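Rhodopsin (PDB 2Z73) detects light in squid vision: photoisomerization of its 11-cis retinal drives a conformational change that activates G proteins and, probably through them, phospholipase C. Local coordinates at residues A[17-22]-A[177-182]; A[24-29]-A[291-296]. One frame throughout, in Å; residues are numbered along the deposited sequence.

Interaction 1: residues A[17-22]-A[177-182]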
loop_
_atom_site.group_PDB
_atom_site.type_symbol
_atom_site.label_atom_id
_atom_site.label_comp_id
_atom_site.label_asym_id
_atom_site.label_seq_id
_atom_site.Cartn_x
_atom_site.Cartn_y
_atom_site.Cartn_z
ATOM N N ILE A 17 -15.091 -10.652 23.588
ATOM C CA ILE A 17 -13.759 -11.124 23.250
ATOM C C ILE A 17 -12.902 -11.324 24.498
ATOM O O ILE A 17 -12.891 -10.477 25.389
ATOM C CB ILE A 17 -13.099 -10.080 22.313
ATOM C CG1 ILE A 17 -14.025 -9.839 21.110
ATOM C CG2 ILE A 17 -11.689 -10.533 21.893
ATOM C CD1 ILE A 17 -13.716 -8.607 20.304
ATOM N N VAL A 18 -12.188 -12.446 24.567
ATOM C CA VAL A 18 -11.341 -12.716 25.723
ATOM C C VAL A 18 -10.003 -12.037 25.525
ATOM O O VAL A 18 -9.210 -12.479 24.710
ATOM C CB VAL A 18 -11.073 -14.233 25.920
ATOM C CG1 VAL A 18 -10.113 -14.447 27.089
ATOM C CG2 VAL A 18 -12.381 -14.973 26.173
ATOM N N VAL A 19 -9.762 -10.968 26.276
ATOM C CA VAL A 19 -8.511 -10.222 26.211
ATOM C C VAL A 19 -7.334 -11.025 26.755
ATOM O O VAL A 19 -7.401 -11.555 27.856
ATOM C CB VAL A 19 -8.610 -8.940 27.036
ATOM C CG1 VAL A 19 -7.232 -8.301 27.183
ATOM C CG2 VAL A 19 -9.607 -7.985 26.388
ATOM N N HIS A 20 -6.255 -11.114 25.992
ATOM C CA HIS A 20 -5.083 -11.851 26.435
ATOM C C HIS A 20 -4.591 -11.251 27.733
ATOM O O HIS A 20 -4.548 -10.029 27.879
ATOM C CB HIS A 20 -3.962 -11.773 25.408
ATOM C CG HIS A 20 -2.812 -12.678 25.709
ATOM N ND1 HIS A 20 -1.956 -12.465 26.766
ATOM C CD2 HIS A 20 -2.393 -13.817 25.106
ATOM C CE1 HIS A 20 -1.060 -13.434 26.803
ATOM N NE2 HIS A 20 -1.302 -14.267 25.807
ATOM N N PRO A 21 -4.209 -12.105 28.698
ATOM C CA PRO A 21 -3.710 -11.695 30.012
ATOM C C PRO A 21 -2.685 -10.571 29.929
ATOM O O PRO A 21 -2.657 -9.675 30.771
ATOM C CB PRO A 21 -3.113 -12.981 30.556
ATOM C CG PRO A 21 -4.014 -14.014 29.991
ATOM C CD PRO A 21 -4.159 -13.572 28.563
ATOM N N HIS A 22 -1.844 -10.624 28.905
ATOM C CA HIS A 22 -0.815 -9.616 28.735
ATOM C C HIS A 22 -1.325 -8.188 28.722
ATOM O O HIS A 22 -0.713 -7.307 29.322
ATOM C CB HIS A 22 -0.023 -9.851 27.460
ATOM C CG HIS A 22 0.899 -8.723 27.138
ATOM N ND1 HIS A 22 1.820 -8.244 28.043
ATOM C CD2 HIS A 22 1.007 -7.939 26.040
ATOM C CE1 HIS A 22 2.458 -7.215 27.518
ATOM N NE2 HIS A 22 1.983 -7.008 26.303
ATOM N N TYR A 177 -7.390 -13.559 15.470
ATOM C CA TYR A 177 -7.599 -12.133 15.358
ATOM C C TYR A 177 -8.300 -11.705 16.634
ATOM O O TYR A 177 -9.422 -12.116 16.909
ATOM C CB TYR A 177 -8.458 -11.821 14.137
ATOM C CG TYR A 177 -7.685 -11.846 12.845
ATOM C CD1 TYR A 177 -6.629 -10.959 12.641
ATOM C CD2 TYR A 177 -8.017 -12.730 11.814
ATOM C CE1 TYR A 177 -5.923 -10.937 11.442
ATOM C CE2 TYR A 177 -7.308 -12.717 10.598
ATOM C CZ TYR A 177 -6.264 -11.809 10.424
ATOM O OH TYR A 177 -5.574 -11.728 9.239
ATOM N N THR A 178 -7.631 -10.884 17.423
ATOM C CA THR A 178 -8.213 -10.446 18.671
ATOM C C THR A 178 -7.809 -9.010 18.963
ATOM O O THR A 178 -7.191 -8.356 18.121
ATOM C CB THR A 178 -7.754 -11.389 19.816
ATOM O OG1 THR A 178 -8.208 -10.880 21.073
ATOM C CG2 THR A 178 -6.244 -11.520 19.827
ATOM N N LEU A 179 -8.171 -8.515 20.142
ATOM C CA LEU A 179 -7.834 -7.149 20.527
ATOM C C LEU A 179 -6.341 -6.990 20.863
ATOM O O LEU A 179 -5.656 -7.955 21.196
ATOM C CB LEU A 179 -8.677 -6.745 21.733
ATOM C CG LEU A 179 -10.188 -6.963 21.582
ATOM C CD1 LEU A 179 -10.806 -7.171 22.966
ATOM C CD2 LEU A 179 -10.840 -5.785 20.848
ATOM N N GLU A 180 -5.842 -5.764 20.755
ATOM C CA GLU A 180 -4.452 -5.471 21.071
ATOM C C GLU A 180 -4.390 -4.107 21.754
ATOM O O GLU A 180 -5.407 -3.424 21.878
ATOM C CB GLU A 180 -3.583 -5.467 19.800
ATOM C CG GLU A 180 -3.718 -4.229 18.919
ATOM C CD GLU A 180 -2.815 -4.297 17.707
ATOM O OE1 GLU A 180 -1.701 -4.837 17.843
ATOM O OE2 GLU A 180 -3.210 -3.802 16.619
ATOM N N GLY A 181 -3.198 -3.731 22.209
ATOM C CA GLY A 181 -3.012 -2.447 22.859
ATOM C C GLY A 181 -4.108 -1.992 23.800
ATOM O O GLY A 181 -4.396 -2.657 24.793
ATOM N N VAL A 182 -4.719 -0.850 23.503
ATOM C CA VAL A 182 -5.771 -0.317 24.357
ATOM C C VAL A 182 -7.101 -1.042 24.169
ATOM O O VAL A 182 -8.121 -0.647 24.737
ATOM C CB VAL A 182 -5.971 1.177 24.123
ATOM C CG1 VAL A 182 -4.725 1.936 24.543
ATOM C CG2 VAL A 182 -6.280 1.430 22.663
#

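Interaction 2: residues A[24-29]-A[291-296]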
loop_
_atom_site.group_PDB
_atom_site.type_symbol
_atom_site.label_atom_id
_atom_site.label_comp_id
_atom_site.label_asym_id
_atom_site.label_seq_id
_atom_site.Cartn_x
_atom_site.Cartn_y
_atom_site.Cartn_z
ATOM N N ARG A 24 -4.042 -7.239 30.035
ATOM C CA ARG A 24 -4.811 -7.063 31.257
ATOM C C ARG A 24 -4.039 -6.547 32.454
ATOM O O ARG A 24 -4.631 -6.031 33.394
ATOM C CB ARG A 24 -5.479 -8.392 31.601
ATOM C CG ARG A 24 -6.470 -8.813 30.539
ATOM C CD ARG A 24 -6.565 -10.303 30.353
ATOM N NE ARG A 24 -7.067 -11.007 31.527
ATOM C CZ ARG A 24 -7.663 -12.198 31.477
ATOM N NH1 ARG A 24 -7.840 -12.818 30.312
ATOM N NH2 ARG A 24 -8.066 -12.783 32.602
ATOM N N GLU A 25 -2.722 -6.674 32.434
ATOM C CA GLU A 25 -1.943 -6.226 33.572
ATOM C C GLU A 25 -1.663 -4.727 33.576
ATOM O O GLU A 25 -1.168 -4.183 34.561
ATOM C CB GLU A 25 -0.623 -6.996 33.630
ATOM C CG GLU A 25 0.430 -6.464 32.703
ATOM C CD GLU A 25 1.605 -7.391 32.595
ATOM O OE1 GLU A 25 2.731 -6.893 32.385
ATOM O OE2 GLU A 25 1.407 -8.617 32.711
ATOM N N PHE A 26 -1.993 -4.047 32.491
ATOM C CA PHE A 26 -1.723 -2.622 32.416
ATOM C C PHE A 26 -2.844 -1.751 32.927
ATOM O O PHE A 26 -3.989 -2.183 33.018
ATOM C CB PHE A 26 -1.391 -2.230 30.977
ATOM C CG PHE A 26 -0.235 -2.993 30.407
ATOM C CD1 PHE A 26 1.077 -2.656 30.735
ATOM C CD2 PHE A 26 -0.454 -4.076 29.562
ATOM C CE1 PHE A 26 2.148 -3.385 30.229
ATOM C CE2 PHE A 26 0.618 -4.808 29.055
ATOM C CZ PHE A 26 1.921 -4.459 29.390
ATOM N N ASP A 27 -2.491 -0.520 33.289
ATOM C CA ASP A 27 -3.464 0.441 33.766
ATOM C C ASP A 27 -4.120 0.983 32.519
ATOM O O ASP A 27 -3.553 0.912 31.429
ATOM C CB ASP A 27 -2.798 1.596 34.515
ATOM C CG ASP A 27 -2.275 1.195 35.879
ATOM O OD1 ASP A 27 -2.886 0.325 36.537
ATOM O OD2 ASP A 27 -1.259 1.772 36.306
ATOM N N GLN A 28 -5.312 1.535 32.671
ATOM C CA GLN A 28 -6.014 2.071 31.525
ATOM C C GLN A 28 -5.503 3.449 31.161
ATOM O O GLN A 28 -5.485 4.354 31.997
ATOM C CB GLN A 28 -7.504 2.131 31.810
ATOM C CG GLN A 28 -8.296 2.688 30.665
ATOM C CD GLN A 28 -9.772 2.574 30.905
ATOM O OE1 GLN A 28 -10.253 2.858 31.999
ATOM N NE2 GLN A 28 -10.508 2.161 29.880
ATOM N N VAL A 29 -5.089 3.604 29.905
ATOM C CA VAL A 29 -4.588 4.874 29.405
ATOM C C VAL A 29 -5.650 5.940 29.629
ATOM O O VAL A 29 -6.830 5.637 29.739
ATOM C CB VAL A 29 -4.250 4.781 27.902
ATOM C CG1 VAL A 29 -3.229 3.671 27.676
ATOM C CG2 VAL A 29 -5.524 4.531 27.081
ATOM N N TRP A 291 8.282 -5.538 26.853
ATOM C CA TRP A 291 8.516 -4.328 26.073
ATOM C C TRP A 291 7.212 -3.898 25.412
ATOM O O TRP A 291 6.906 -2.709 25.312
ATOM C CB TRP A 291 9.571 -4.578 24.992
ATOM C CG TRP A 291 10.964 -4.714 25.519
ATOM C CD1 TRP A 291 11.401 -4.396 26.774
ATOM C CD2 TRP A 291 12.117 -5.149 24.792
ATOM N NE1 TRP A 291 12.755 -4.602 26.871
ATOM C CE2 TRP A 291 13.222 -5.064 25.669
ATOM C CE3 TRP A 291 12.327 -5.600 23.483
ATOM C CZ2 TRP A 291 14.520 -5.413 25.280
ATOM C CZ3 TRP A 291 13.621 -5.948 23.093
ATOM C CH2 TRP A 291 14.700 -5.850 23.992
ATOM N N VAL A 292 6.442 -4.885 24.969
ATOM C CA VAL A 292 5.184 -4.631 24.293
ATOM C C VAL A 292 4.129 -4.035 25.207
ATOM O O VAL A 292 3.194 -4.711 25.610
ATOM C CB VAL A 292 4.624 -5.916 23.664
ATOM C CG1 VAL A 292 3.461 -5.580 22.760
ATOM C CG2 VAL A 292 5.711 -6.631 22.885
ATOM N N THR A 293 4.292 -2.758 25.533
ATOM C CA THR A 293 3.340 -2.046 26.376
ATOM C C THR A 293 2.204 -1.489 25.517
ATOM O O THR A 293 2.300 -1.447 24.280
ATOM C CB THR A 293 3.999 -0.851 27.068
ATOM O OG1 THR A 293 4.586 -0.001 26.072
ATOM C CG2 THR A 293 5.064 -1.312 28.041
ATOM N N PRO A 294 1.116 -1.034 26.166
ATOM C CA PRO A 294 -0.045 -0.469 25.471
ATOM C C PRO A 294 0.343 0.512 24.360
ATOM O O PRO A 294 -0.181 0.413 23.261
ATOM C CB PRO A 294 -0.818 0.196 26.598
ATOM C CG PRO A 294 -0.579 -0.734 27.729
ATOM C CD PRO A 294 0.900 -1.023 27.624
ATOM N N TYR A 295 1.256 1.442 24.652
ATOM C CA TYR A 295 1.716 2.420 23.661
ATOM C C TYR A 295 2.722 1.780 22.707
ATOM O O TYR A 295 2.794 2.141 21.533
ATOM C CB TYR A 295 2.390 3.622 24.327
ATOM C CG TYR A 295 1.492 4.460 25.206
ATOM C CD1 TYR A 295 1.912 4.851 26.481
ATOM C CD2 TYR A 295 0.225 4.858 24.781
ATOM C CE1 TYR A 295 1.097 5.607 27.310
ATOM C CE2 TYR A 295 -0.608 5.625 25.611
ATOM C CZ TYR A 295 -0.159 5.991 26.872
ATOM O OH TYR A 295 -0.962 6.737 27.706
ATOM N N ALA A 296 3.508 0.839 23.222
ATOM C CA ALA A 296 4.514 0.166 22.408
ATOM C C ALA A 296 3.866 -0.443 21.178
ATOM O O ALA A 296 4.446 -0.452 20.085
ATOM C CB ALA A 296 5.211 -0.922 23.221
#

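Interaction 1: residues A[17-22]-A[177-182]
L179 of the short strand 177-179 reaches into the side chains of I17 and V19, and this small apolar cluster makes most of the contact. Its CD1 is the shared point: it lies 3.6 Å from I17 CG2 and 3.7 Å from V19 CG2, touching both β-branched residues at once from directions roughly at right angles. The other methyl, CD2, meets the tip of the isoleucine, with I17 CD1 4.1 Å from L179 CD2; the two side chains cross at a slant. I17 thus touches L179 with both of its branches. With chi1 at -55°, its CG1 stands beside the backbone N and CG2 falls anti to it, which places CG2 against L179 CD1 and T178 OG1, while CG1 carries CD1 to the far branch of the leucine. The side chain of V19 meets L179 at about a right angle and adds one methyl.

T178 adds a polar atom to the cluster. Its hydroxyl OG1, anti to the backbone N (chi1 174°), comes within 3.6 Å of I17 CG2, a van der Waals contact. Further along, H20 is the N-cap of the short, weakly bonded helix 21-24: H22 N donates to H20 ND1 at 2.8 Å, nearly straight at 168° and in the plane of the imidazole.

Beyond the two segments, I17 also packs on W101, F105 and C108, and L179 on C186, so the cluster sits over the C108-C186 disulfide. Strand 177-179 pairs antiparallel with 186-188, T178 bonding to S187 through the backbone, and Y177 touches the retinal. A β-hairpin in the second extracellular loop, tied to the third transmembrane helix by a disulfide and overlaid by the N-terminal segment, is the extracellular plug characteristic of rhodopsins.

Interaction 2: residues A[24-29]-A[291-296]
With CG of F26 anti to its own carbonyl carbon (chi1 -57°), the phenyl ring swings onto P294, the first residue of helix 294-306; V29 holds CG1 in the same sense (chi1 -57°) and directs that methyl toward Y295. P294 CD stands 3.5 Å from the centroid of the F26 ring and 12° off its normal, a CH-pi contact over one face. E25 CG lies over the opposite face, which leaves the ring sandwiched between aliphatic carbons. The far rim of F26 reaches T293, whose CG2 is 4.2 Å from F26 CE1. T293 is the N-cap of the helix, its OG1 accepting from A296 N at 3.2 Å.

V29 and Y295 run past each other in opposite directions, V29 CG1 lying 3.9 Å from Y295 CE2 and 3.8 Å from Y295 OH. V29 also packs on Y34 of helix 31-61, and Y295 on V33, so this end of the contact adjoins the first transmembrane helix. Across the two segments the contact rests on dispersion and CH-pi attraction, the hydrogens on P294 CD, next to the proline nitrogen, probably being polarised enough to suit the electron-rich face of F26.

In the fold
Interactions 1 and 2 lie about 11 Å apart, centre to centre, on the extracellular side, where successive parts of the N-terminal segment cover the second extracellular loop and then the start of the seventh transmembrane helix. They are stitched together directly: H22 NE2 is 2.7 Å from V292 O and V19 O is 2.8 Å from R24 NH1, both probable hydrogen bonds, and V182 CG1 packs 3.7 Å from V29 CG2. H22 also meets F26 edge-to-face. The retinal lies deeper, about 10 Å from the side chain of T178 and 12 Å from that of V292, so both contacts belong to the cover above the chromophore pocket.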